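Long-range contacts in FHA domain-containing protein FhaA (Mycobacterium tuberculosis, PDB 3PO8), which regulates mycobacterial cell growth and peptidoglycan synthesis by binding MviN, its C-terminal FHA domain recognising phosphorylated partners such as MviN and PknB: residues 40-48 and 59-67; 49-60 and 74-85. All blocks are in the same frame, centred on the assembly; numbering follows the deposited sequence.

How the contacts relate
Both contacts lie in the FHA domain and meet along the same two strands. Contact 1 (40-48 with 59-67) holds the open end of the hairpin formed by strands 47-51 and 56-60, together with the loops that run out from it to a bound phosphate. Contact 2 (49-60 with 74-85) takes the rest of that hairpin and adds strand 76-78 at the edge of the same sheet. Their centres are about 14 Å apart, their segments alternate along the chain, and Ala59 and Asp60 belong to both. Leu47 and Thr67 of contact 1 pack on Ile85 of contact 2, which ties the phosphate-binding loops to the core of the domain.

Contact 1: 40-48 and 59-67; sequences TGVSRRHLE and ADLNSTNGT. With PO4 (phosphate ion), chain B.
His46 reaches across to 59-67 with its imidazole. With CG anti to the backbone N (chi1 -168°), the ring swings from CB across to that segment, and Ser63 CB covers one face in a CH-pi contact, 3.4 Å from the His46 ring centroid. Next to CG, ND1 accepts the backbone N of Ser43 in the ring plane, and His46 CD2 lies 3.2 Å from Thr67 OG1. At the tip CE1 skirts Gly66 O, and His46 NE2 donates to Gly66 O (2.9 Å), approaching from above that carbonyl plane. Asp60 OD2 takes the Ser63 hydroxyl on its syn lone pair and the Thr67 hydroxyl on its anti one, fixing the groups around the imidazole. Where the strands pair, Glu48 and Ala59 form a hydrogen-bonded antiparallel pair. In the loops, Ser43 OG accepts Thr64 N (3.1 Å) and donates to phosphate O4 (2.6 Å). Thr64 OG1 donates to the same phosphate O4 (2.7 Å). Arg44 grips O3 through N and NE, and O2 through NH2. Asn65 ND2 donates to Gly41 O. The ion probably comes from the crystallisation liquor, but hydroxyls, a backbone N-H and a guanidinium converging on it are consistent with the phosphothreonine pocket of FHA domains.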
loop_
_atom_site.group_PDB
_atom_site.type_symbol
_atom_site.label_atom_id
_atom_site.label_comp_id
_atom_site.label_asym_id
_atom_site.label_seq_id
_atom_site.Cartn_x
_atom_site.Cartn_y
_atom_site.Cartn_z
ATOM N N THR A 40 6.665 12.321 6.883
ATOM C CA THR A 40 6.244 13.620 6.382
ATOM C C THR A 40 6.321 13.714 4.863
ATOM O O THR A 40 5.775 14.641 4.270
ATOM C CB THR A 40 7.058 14.769 7.001
ATOM O OG1 THR A 40 8.454 14.541 6.771
ATOM C CG2 THR A 40 6.762 14.853 8.494
ATOM N N GLY A 41 6.974 12.738 4.241
ATOM C CA GLY A 41 7.033 12.693 2.787
ATOM C C GLY A 41 5.826 12.012 2.165
ATOM O O GLY A 41 5.683 12.020 0.949
ATOM N N VAL A 42 4.955 11.437 3.002
ATOM C CA VAL A 42 3.761 10.722 2.587
ATOM C C VAL A 42 2.579 11.676 2.721
ATOM O O VAL A 42 2.412 12.328 3.756
ATOM C CB VAL A 42 3.559 9.479 3.475
ATOM C CG1 VAL A 42 2.195 8.798 3.212
ATOM C CG2 VAL A 42 4.713 8.547 3.248
ATOM N N SER A 43 1.753 11.748 1.696
ATOM C CA SER A 43 0.600 12.652 1.690
ATOM C C SER A 43 -0.457 12.163 2.682
ATOM O O SER A 43 -0.447 11.007 3.095
ATOM C CB SER A 43 0.016 12.792 0.289
ATOM O OG SER A 43 0.916 13.499 -0.525
ATOM N N ARG A 44 -1.360 13.053 3.079
ATOM C CA ARG A 44 -2.408 12.696 4.043
ATOM C C ARG A 44 -3.201 11.486 3.519
ATOM O O ARG A 44 -3.456 10.532 4.243
ATOM C CB ARG A 44 -3.309 13.895 4.328
ATOM C CG ARG A 44 -2.650 14.884 5.245
ATOM C CD ARG A 44 -3.392 16.193 5.229
ATOM N NE ARG A 44 -2.945 17.033 4.117
ATOM C CZ ARG A 44 -3.587 18.117 3.684
ATOM N NH1 ARG A 44 -4.722 18.512 4.257
ATOM N NH2 ARG A 44 -3.091 18.816 2.667
ATOM N N ARG A 45 -3.598 11.550 2.257
ATOM C CA ARG A 45 -4.184 10.396 1.550
ATOM C C ARG A 45 -3.304 10.180 0.331
ATOM O O ARG A 45 -3.365 10.936 -0.635
ATOM C CB ARG A 45 -5.619 10.697 1.137
ATOM C CG ARG A 45 -6.505 11.001 2.326
ATOM C CD ARG A 45 -7.939 11.328 1.884
ATOM N NE ARG A 45 -8.702 10.101 1.704
ATOM C CZ ARG A 45 -9.959 10.028 1.266
ATOM N NH1 ARG A 45 -10.641 11.123 0.934
ATOM N NH2 ARG A 45 -10.539 8.841 1.159
ATOM N N HIS A 46 -2.421 9.192 0.404
ATOM C CA HIS A 46 -1.339 9.076 -0.558
ATOM C C HIS A 46 -1.627 8.119 -1.689
ATOM O O HIS A 46 -1.386 8.434 -2.861
ATOM C CB HIS A 46 -0.056 8.679 0.152
ATOM C CG HIS A 46 1.174 8.815 -0.688
ATOM N ND1 HIS A 46 2.118 9.787 -0.448
ATOM C CD2 HIS A 46 1.648 8.068 -1.710
ATOM C CE1 HIS A 46 3.105 9.656 -1.314
ATOM N NE2 HIS A 46 2.845 8.619 -2.097
ATOM N N LEU A 47 -2.087 6.922 -1.345
ATOM C CA LEU A 47 -2.481 5.969 -2.340
ATOM C C LEU A 47 -3.634 5.170 -1.807
ATOM O O LEU A 47 -3.872 5.141 -0.605
ATOM C CB LEU A 47 -1.314 5.075 -2.785
ATOM C CG LEU A 47 -0.693 4.179 -1.723
ATOM C CD1 LEU A 47 -1.452 2.850 -1.594
ATOM C CD2 LEU A 47 0.773 3.854 -2.031
ATOM N N GLU A 48 -4.368 4.541 -2.724
ATOM C CA GLU A 48 -5.403 3.605 -2.377
ATOM C C GLU A 48 -5.079 2.262 -2.957
ATOM O O GLU A 48 -4.501 2.174 -4.022
ATOM C CB GLU A 48 -6.760 4.101 -2.875
ATOM C CG GLU A 48 -7.092 3.900 -4.304
ATOM C CD GLU A 48 -8.601 4.052 -4.614
ATOM O OE1 GLU A 48 -9.484 3.860 -3.718
ATOM O OE2 GLU A 48 -8.877 4.353 -5.787
ATOM N N ALA A 59 -3.546 2.693 -6.626
ATOM C CA ALA A 59 -3.656 3.966 -7.327
ATOM C C ALA A 59 -3.043 5.080 -6.492
ATOM O O ALA A 59 -3.426 5.273 -5.333
ATOM C CB ALA A 59 -5.108 4.280 -7.626
ATOM N N ASP A 60 -2.102 5.830 -7.056
ATOM C CA ASP A 60 -1.592 7.019 -6.429
ATOM C C ASP A 60 -2.695 8.054 -6.418
ATOM O O ASP A 60 -3.370 8.232 -7.419
ATOM C CB ASP A 60 -0.392 7.546 -7.210
ATOM C CG ASP A 60 0.193 8.786 -6.572
ATOM O OD1 ASP A 60 -0.223 9.900 -6.958
ATOM O OD2 ASP A 60 1.034 8.652 -5.655
ATOM N N LEU A 61 -2.895 8.721 -5.293
ATOM C CA LEU A 61 -3.987 9.694 -5.143
ATOM C C LEU A 61 -3.481 11.105 -5.330
ATOM O O LEU A 61 -3.639 11.936 -4.437
ATOM C CB LEU A 61 -4.651 9.544 -3.771
ATOM C CG LEU A 61 -5.335 8.208 -3.509
ATOM C CD1 LEU A 61 -5.811 8.072 -2.087
ATOM C CD2 LEU A 61 -6.501 8.037 -4.491
ATOM N N ASN A 62 -2.851 11.357 -6.480
ATOM C CA ASN A 62 -2.294 12.669 -6.792
ATOM C C ASN A 62 -1.411 13.138 -5.649
ATOM O O ASN A 62 -1.498 14.293 -5.194
ATOM C CB ASN A 62 -3.426 13.660 -7.057
ATOM C CG ASN A 62 -2.933 14.959 -7.649
ATOM O OD1 ASN A 62 -1.867 15.010 -8.274
ATOM N ND2 ASN A 62 -3.711 16.017 -7.467
ATOM N N SER A 63 -0.545 12.242 -5.182
ATOM C CA SER A 63 0.291 12.539 -4.023
ATOM C C SER A 63 1.341 13.569 -4.393
ATOM O O SER A 63 1.701 13.733 -5.561
ATOM C CB SER A 63 0.946 11.272 -3.491
ATOM O OG SER A 63 1.956 10.831 -4.375
ATOM N N THR A 64 1.832 14.283 -3.394
ATOM C CA THR A 64 2.814 15.332 -3.638
ATOM C C THR A 64 4.111 14.712 -4.172
ATOM O O THR A 64 4.681 15.196 -5.137
ATOM C CB THR A 64 3.050 16.105 -2.354
ATOM O OG1 THR A 64 1.827 16.749 -1.959
ATOM C CG2 THR A 64 4.168 17.135 -2.521
ATOM N N ASN A 65 4.558 13.620 -3.558
ATOM C CA ASN A 65 5.875 13.031 -3.885
ATOM C C ASN A 65 5.842 11.792 -4.769
ATOM O O ASN A 65 6.885 11.282 -5.157
ATOM C CB ASN A 65 6.663 12.771 -2.604
ATOM C CG ASN A 65 7.060 14.061 -1.913
ATOM O OD1 ASN A 65 7.423 15.024 -2.565
ATOM N ND2 ASN A 65 7.018 14.078 -0.594
ATOM N N GLY A 66 4.648 11.324 -5.081
ATOM C CA GLY A 66 4.475 10.136 -5.918
ATOM C C GLY A 66 4.648 8.807 -5.214
ATOM O O GLY A 66 4.994 8.741 -4.046
ATOM N N THR A 67 4.408 7.761 -5.983
ATOM C CA THR A 67 4.490 6.392 -5.509
ATOM C C THR A 67 5.269 5.597 -6.537
ATOM O O THR A 67 5.116 5.803 -7.727
ATOM C CB THR A 67 3.075 5.779 -5.325
ATOM O OG1 THR A 67 2.333 6.568 -4.397
ATOM C CG2 THR A 67 3.138 4.351 -4.832
HETATM P P PO4 B . -0.456 16.386 0.938
HETATM O O1 PO4 B . -1.518 16.280 -0.134
HETATM O O2 PO4 B . -0.340 17.866 1.281
HETATM O O3 PO4 B . -0.968 15.627 2.134
HETATM O O4 PO4 B . 0.876 15.911 0.424
HETATM O O HOH W 1 3.635 12.862 -0.936
HETATM O O HOH W 2 -4.122 13.021 -2.001
#

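Contact 2: 49-60 and 74-85; sequences IRWDGQVALLAD and VQEWQLADGDVI
Gln75 bonds to Asp60 twice, with backbone and side chain: its O accepts Asp60 N, and its NE2 turns back to donate to Asp60 O at 2.8 Å, in the carbonyl plane and on a lone pair. The bend at chi2 (52°) folds the amide back toward the neighbouring strand, although CB points away from it. Further along, Leu58 and Trp77 form a hydrogen-bonded antiparallel pair, flanked by the non-hydrogen-bonded pairs Leu57-Gln78 and Ala59-Glu76, and Leu79 N donates to Ala56 O. Strand 76-78 thereby becomes an edge of the mixed sheet of the FHA beta sandwich, running 160° to strand 56-60. The side chains of Leu58 and Leu79 point to the interior. Leu58 CD1 meets Ile85 CD1 tip to tip at 3.7 Å, while Leu58 CD2 packs on Val74 CG2 (3.8 Å), the Leu58 and Val74 side chains crossing at about a right angle. Leu79 CD1 lies against Ile49 CD1 and Ala56 CB; Val94 of strand 90-98, in the other sheet, touches Leu79 and Ile85. On the opposite face Arg50 crosses Glu76, the guanidinium and carboxylate planes 53° apart. Arg50 NH2 forms a salt bridge with Glu76 OE1 at 3.0 Å, on the syn side of that oxygen but out of the carboxylate plane. NH1 bonds only weakly to Glu76 OE2, its stronger partner being the salt-bridged OE2 of Glu48. Beyond the strand, Asp83 OD2 receives Trp77 NE1 (3.0 Å) and Ala80 N from opposite faces of its carboxylate, bracing the type II turn from Ala80 to Asp83 against the indole edge.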
loop_
_atom_site.group_PDB
_atom_site.type_symbol
_atom_site.label_atom_id
_atom_site.label_comp_id
_atom_site.label_asym_id
_atom_site.label_seq_id
_atom_site.Cartn_x
_atom_site.Cartn_y
_atom_site.Cartn_z
ATOM N N ILE A 49 -5.441 1.211 -2.245
ATOM C CA ILE A 49 -5.398 -0.135 -2.790
ATOM C C ILE A 49 -6.818 -0.653 -2.745
ATOM O O ILE A 49 -7.430 -0.710 -1.678
ATOM C CB ILE A 49 -4.456 -1.078 -2.061
ATOM C CG1 ILE A 49 -3.021 -0.550 -2.157
ATOM C CG2 ILE A 49 -4.520 -2.460 -2.691
ATOM C CD1 ILE A 49 -1.980 -1.211 -1.265
ATOM N N ARG A 50 -7.334 -1.008 -3.914
ATOM C CA ARG A 50 -8.676 -1.537 -4.076
ATOM C C ARG A 50 -8.612 -3.046 -4.149
ATOM O O ARG A 50 -7.901 -3.570 -4.979
ATOM C CB ARG A 50 -9.295 -0.941 -5.324
ATOM C CG ARG A 50 -9.400 0.586 -5.189
ATOM C CD ARG A 50 -10.262 1.254 -6.245
ATOM N NE ARG A 50 -9.866 0.898 -7.593
ATOM C CZ ARG A 50 -9.066 1.615 -8.383
ATOM N NH1 ARG A 50 -8.527 2.746 -7.976
ATOM N NH2 ARG A 50 -8.790 1.172 -9.598
ATOM N N TRP A 51 -9.351 -3.722 -3.275
ATOM C CA TRP A 51 -9.275 -5.171 -3.155
ATOM C C TRP A 51 -10.656 -5.800 -3.275
ATOM O O TRP A 51 -11.578 -5.390 -2.600
ATOM C CB TRP A 51 -8.680 -5.498 -1.789
ATOM C CG TRP A 51 -8.581 -6.948 -1.439
ATOM C CD1 TRP A 51 -9.154 -7.556 -0.365
ATOM C CD2 TRP A 51 -7.833 -7.963 -2.121
ATOM N NE1 TRP A 51 -8.824 -8.884 -0.347
ATOM C CE2 TRP A 51 -7.997 -9.153 -1.401
ATOM C CE3 TRP A 51 -7.042 -7.982 -3.282
ATOM C CZ2 TRP A 51 -7.423 -10.350 -1.812
ATOM C CZ3 TRP A 51 -6.443 -9.167 -3.669
ATOM C CH2 TRP A 51 -6.645 -10.340 -2.935
ATOM N N ASP A 52 -10.791 -6.818 -4.114
ATOM C CA ASP A 52 -12.075 -7.514 -4.246
ATOM C C ASP A 52 -11.951 -8.980 -3.874
ATOM O O ASP A 52 -12.772 -9.790 -4.301
ATOM C CB ASP A 52 -12.573 -7.422 -5.679
ATOM C CG ASP A 52 -11.772 -8.308 -6.623
ATOM O OD1 ASP A 52 -10.611 -8.642 -6.278
ATOM O OD2 ASP A 52 -12.300 -8.665 -7.704
ATOM N N GLY A 53 -10.938 -9.340 -3.099
ATOM C CA GLY A 53 -10.664 -10.741 -2.768
ATOM C C GLY A 53 -9.833 -11.536 -3.769
ATOM O O GLY A 53 -9.472 -12.695 -3.514
ATOM N N GLN A 54 -9.526 -10.936 -4.906
ATOM C CA GLN A 54 -8.784 -11.601 -5.952
ATOM C C GLN A 54 -7.653 -10.741 -6.494
ATOM O O GLN A 54 -6.529 -11.206 -6.623
ATOM C CB GLN A 54 -9.718 -11.943 -7.103
ATOM C CG GLN A 54 -10.742 -13.002 -6.763
ATOM C CD GLN A 54 -10.193 -14.411 -6.904
ATOM O OE1 GLN A 54 -9.275 -14.815 -6.179
ATOM N NE2 GLN A 54 -10.763 -15.175 -7.838
ATOM N N VAL A 55 -7.985 -9.494 -6.827
ATOM C CA VAL A 55 -7.082 -8.555 -7.476
ATOM C C VAL A 55 -6.915 -7.318 -6.615
ATOM O O VAL A 55 -7.905 -6.779 -6.138
ATOM C CB VAL A 55 -7.672 -8.133 -8.840
ATOM C CG1 VAL A 55 -6.878 -6.963 -9.467
ATOM C CG2 VAL A 55 -7.732 -9.346 -9.772
ATOM N N ALA A 56 -5.663 -6.891 -6.396
ATOM C CA ALA A 56 -5.351 -5.686 -5.663
ATOM C C ALA A 56 -4.845 -4.653 -6.634
ATOM O O ALA A 56 -3.798 -4.837 -7.238
ATOM C CB ALA A 56 -4.280 -5.976 -4.613
ATOM N N LEU A 57 -5.599 -3.571 -6.788
ATOM C CA LEU A 57 -5.241 -2.463 -7.666
ATOM C C LEU A 57 -4.807 -1.269 -6.841
ATOM O O LEU A 57 -5.580 -0.716 -6.041
ATOM C CB LEU A 57 -6.413 -2.064 -8.538
ATOM C CG LEU A 57 -6.947 -3.146 -9.441
ATOM C CD1 LEU A 57 -8.117 -2.565 -10.190
ATOM C CD2 LEU A 57 -5.889 -3.628 -10.408
ATOM N N LEU A 58 -3.577 -0.848 -7.040
ATOM C CA LEU A 58 -3.028 0.323 -6.382
ATOM C C LEU A 58 -3.212 1.572 -7.234
ATOM O O LEU A 58 -3.014 1.545 -8.432
ATOM C CB LEU A 58 -1.541 0.087 -6.081
ATOM C CG LEU A 58 -0.769 1.236 -5.433
ATOM C CD1 LEU A 58 0.313 0.656 -4.503
ATOM C CD2 LEU A 58 -0.177 2.187 -6.471
ATOM N N ALA A 59 -3.546 2.693 -6.626
ATOM C CA ALA A 59 -3.656 3.966 -7.327
ATOM C C ALA A 59 -3.043 5.080 -6.492
ATOM O O ALA A 59 -3.426 5.273 -5.333
ATOM C CB ALA A 59 -5.108 4.280 -7.626
ATOM N N ASP A 60 -2.102 5.830 -7.056
ATOM C CA ASP A 60 -1.592 7.019 -6.429
ATOM C C ASP A 60 -2.695 8.054 -6.418
ATOM O O ASP A 60 -3.370 8.232 -7.419
ATOM C CB ASP A 60 -0.392 7.546 -7.210
ATOM C CG ASP A 60 0.193 8.786 -6.572
ATOM O OD1 ASP A 60 -0.223 9.900 -6.958
ATOM O OD2 ASP A 60 1.034 8.652 -5.655
ATOM N N VAL A 74 4.339 4.980 -10.678
ATOM C CA VAL A 74 3.008 4.487 -10.975
ATOM C C VAL A 74 1.916 5.532 -10.812
ATOM O O VAL A 74 2.015 6.471 -10.007
ATOM C CB VAL A 74 2.667 3.234 -10.135
ATOM C CG1 VAL A 74 3.710 2.130 -10.364
ATOM C CG2 VAL A 74 2.547 3.561 -8.677
ATOM N N GLN A 75 0.892 5.377 -11.649
ATOM C CA GLN A 75 -0.412 5.965 -11.367
ATOM C C GLN A 75 -1.207 4.795 -10.806
ATOM O O GLN A 75 -1.272 4.652 -9.578
ATOM C CB GLN A 75 -1.044 6.588 -12.611
ATOM C CG GLN A 75 -2.393 7.181 -12.356
ATOM C CD GLN A 75 -2.406 8.143 -11.186
ATOM O OE1 GLN A 75 -1.623 9.096 -11.152
ATOM N NE2 GLN A 75 -3.293 7.899 -10.220
ATOM N N GLU A 76 -1.783 3.942 -11.657
ATOM C CA GLU A 76 -2.352 2.670 -11.205
ATOM C C GLU A 76 -1.468 1.472 -11.513
ATOM O O GLU A 76 -0.709 1.455 -12.462
ATOM C CB GLU A 76 -3.763 2.447 -11.738
ATOM C CG GLU A 76 -4.706 3.557 -11.340
ATOM C CD GLU A 76 -6.165 3.141 -11.132
ATOM O OE1 GLU A 76 -6.517 1.949 -11.315
ATOM O OE2 GLU A 76 -6.964 4.041 -10.768
ATOM N N TRP A 77 -1.562 0.452 -10.686
ATOM C CA TRP A 77 -0.691 -0.720 -10.767
ATOM C C TRP A 77 -1.411 -1.919 -10.211
ATOM O O TRP A 77 -2.046 -1.805 -9.175
ATOM C CB TRP A 77 0.572 -0.450 -9.965
ATOM C CG TRP A 77 1.560 -1.560 -9.923
ATOM C CD1 TRP A 77 1.528 -2.646 -9.117
ATOM C CD2 TRP A 77 2.724 -1.698 -10.736
ATOM N NE1 TRP A 77 2.607 -3.455 -9.361
ATOM C CE2 TRP A 77 3.355 -2.901 -10.361
ATOM C CE3 TRP A 77 3.297 -0.923 -11.746
ATOM C CZ2 TRP A 77 4.544 -3.322 -10.939
ATOM C CZ3 TRP A 77 4.466 -1.358 -12.323
ATOM C CH2 TRP A 77 5.071 -2.546 -11.917
ATOM N N GLN A 78 -1.351 -3.058 -10.884
ATOM C CA GLN A 78 -1.920 -4.272 -10.337
ATOM C C GLN A 78 -0.854 -4.995 -9.549
ATOM O O GLN A 78 0.163 -5.372 -10.118
ATOM C CB GLN A 78 -2.470 -5.155 -11.437
ATOM C CG GLN A 78 -3.119 -6.412 -10.890
ATOM C CD GLN A 78 -3.877 -7.185 -11.892
ATOM O OE1 GLN A 78 -4.614 -6.608 -12.696
ATOM N NE2 GLN A 78 -3.760 -8.510 -11.834
ATOM N N LEU A 79 -1.081 -5.155 -8.249
ATOM C CA LEU A 79 -0.069 -5.676 -7.363
ATOM C C LEU A 79 0.058 -7.179 -7.531
ATOM O O LEU A 79 -0.922 -7.880 -7.810
ATOM C CB LEU A 79 -0.396 -5.314 -5.915
ATOM C CG LEU A 79 -0.240 -3.862 -5.513
ATOM C CD1 LEU A 79 -0.915 -3.608 -4.220
ATOM C CD2 LEU A 79 1.241 -3.457 -5.392
ATOM N N ALA A 80 1.274 -7.659 -7.321
ATOM C CA ALA A 80 1.600 -9.086 -7.259
ATOM C C ALA A 80 2.390 -9.362 -5.998
ATOM O O ALA A 80 3.046 -8.487 -5.450
ATOM C CB ALA A 80 2.433 -9.514 -8.457
ATOM N N ASP A 81 2.374 -10.632 -5.581
ATOM C CA ASP A 81 3.142 -11.064 -4.433
ATOM C C ASP A 81 4.604 -10.635 -4.605
ATOM O O ASP A 81 5.198 -10.823 -5.685
ATOM C CB ASP A 81 3.030 -12.582 -4.331
ATOM C CG ASP A 81 3.725 -13.151 -3.128
ATOM O OD1 ASP A 81 3.427 -12.768 -1.997
ATOM O OD2 ASP A 81 4.561 -14.054 -3.322
ATOM N N GLY A 82 5.157 -10.003 -3.566
ATOM C CA GLY A 82 6.533 -9.581 -3.554
ATOM C C GLY A 82 6.785 -8.166 -4.007
ATOM O O GLY A 82 7.928 -7.711 -3.951
ATOM N N ASP A 83 5.746 -7.484 -4.473
ATOM C CA ASP A 83 5.934 -6.093 -4.889
ATOM C C ASP A 83 6.335 -5.239 -3.714
ATOM O O ASP A 83 5.920 -5.483 -2.580
ATOM C CB ASP A 83 4.674 -5.528 -5.534
ATOM C CG ASP A 83 4.460 -6.019 -6.971
ATOM O OD1 ASP A 83 5.337 -6.703 -7.558
ATOM O OD2 ASP A 83 3.391 -5.679 -7.546
ATOM N N VAL A 84 7.180 -4.258 -3.990
ATOM C CA VAL A 84 7.631 -3.331 -2.969
ATOM C C VAL A 84 7.179 -1.934 -3.346
ATOM O O VAL A 84 7.549 -1.388 -4.409
ATOM C CB VAL A 84 9.150 -3.403 -2.742
ATOM C CG1 VAL A 84 9.563 -2.415 -1.675
ATOM C CG2 VAL A 84 9.532 -4.827 -2.310
ATOM N N ILE A 85 6.308 -1.394 -2.496
ATOM C CA ILE A 85 5.775 -0.034 -2.696
ATOM C C ILE A 85 6.652 0.968 -1.968
ATOM O O ILE A 85 6.959 0.766 -0.810
ATOM C CB ILE A 85 4.335 0.086 -2.161
ATOM C CG1 ILE A 85 3.435 -0.982 -2.781
ATOM C CG2 ILE A 85 3.820 1.515 -2.420
ATOM C CD1 ILE A 85 2.210 -1.218 -1.946
HETATM O O HOH W 3 -3.591 -8.421 -7.570
#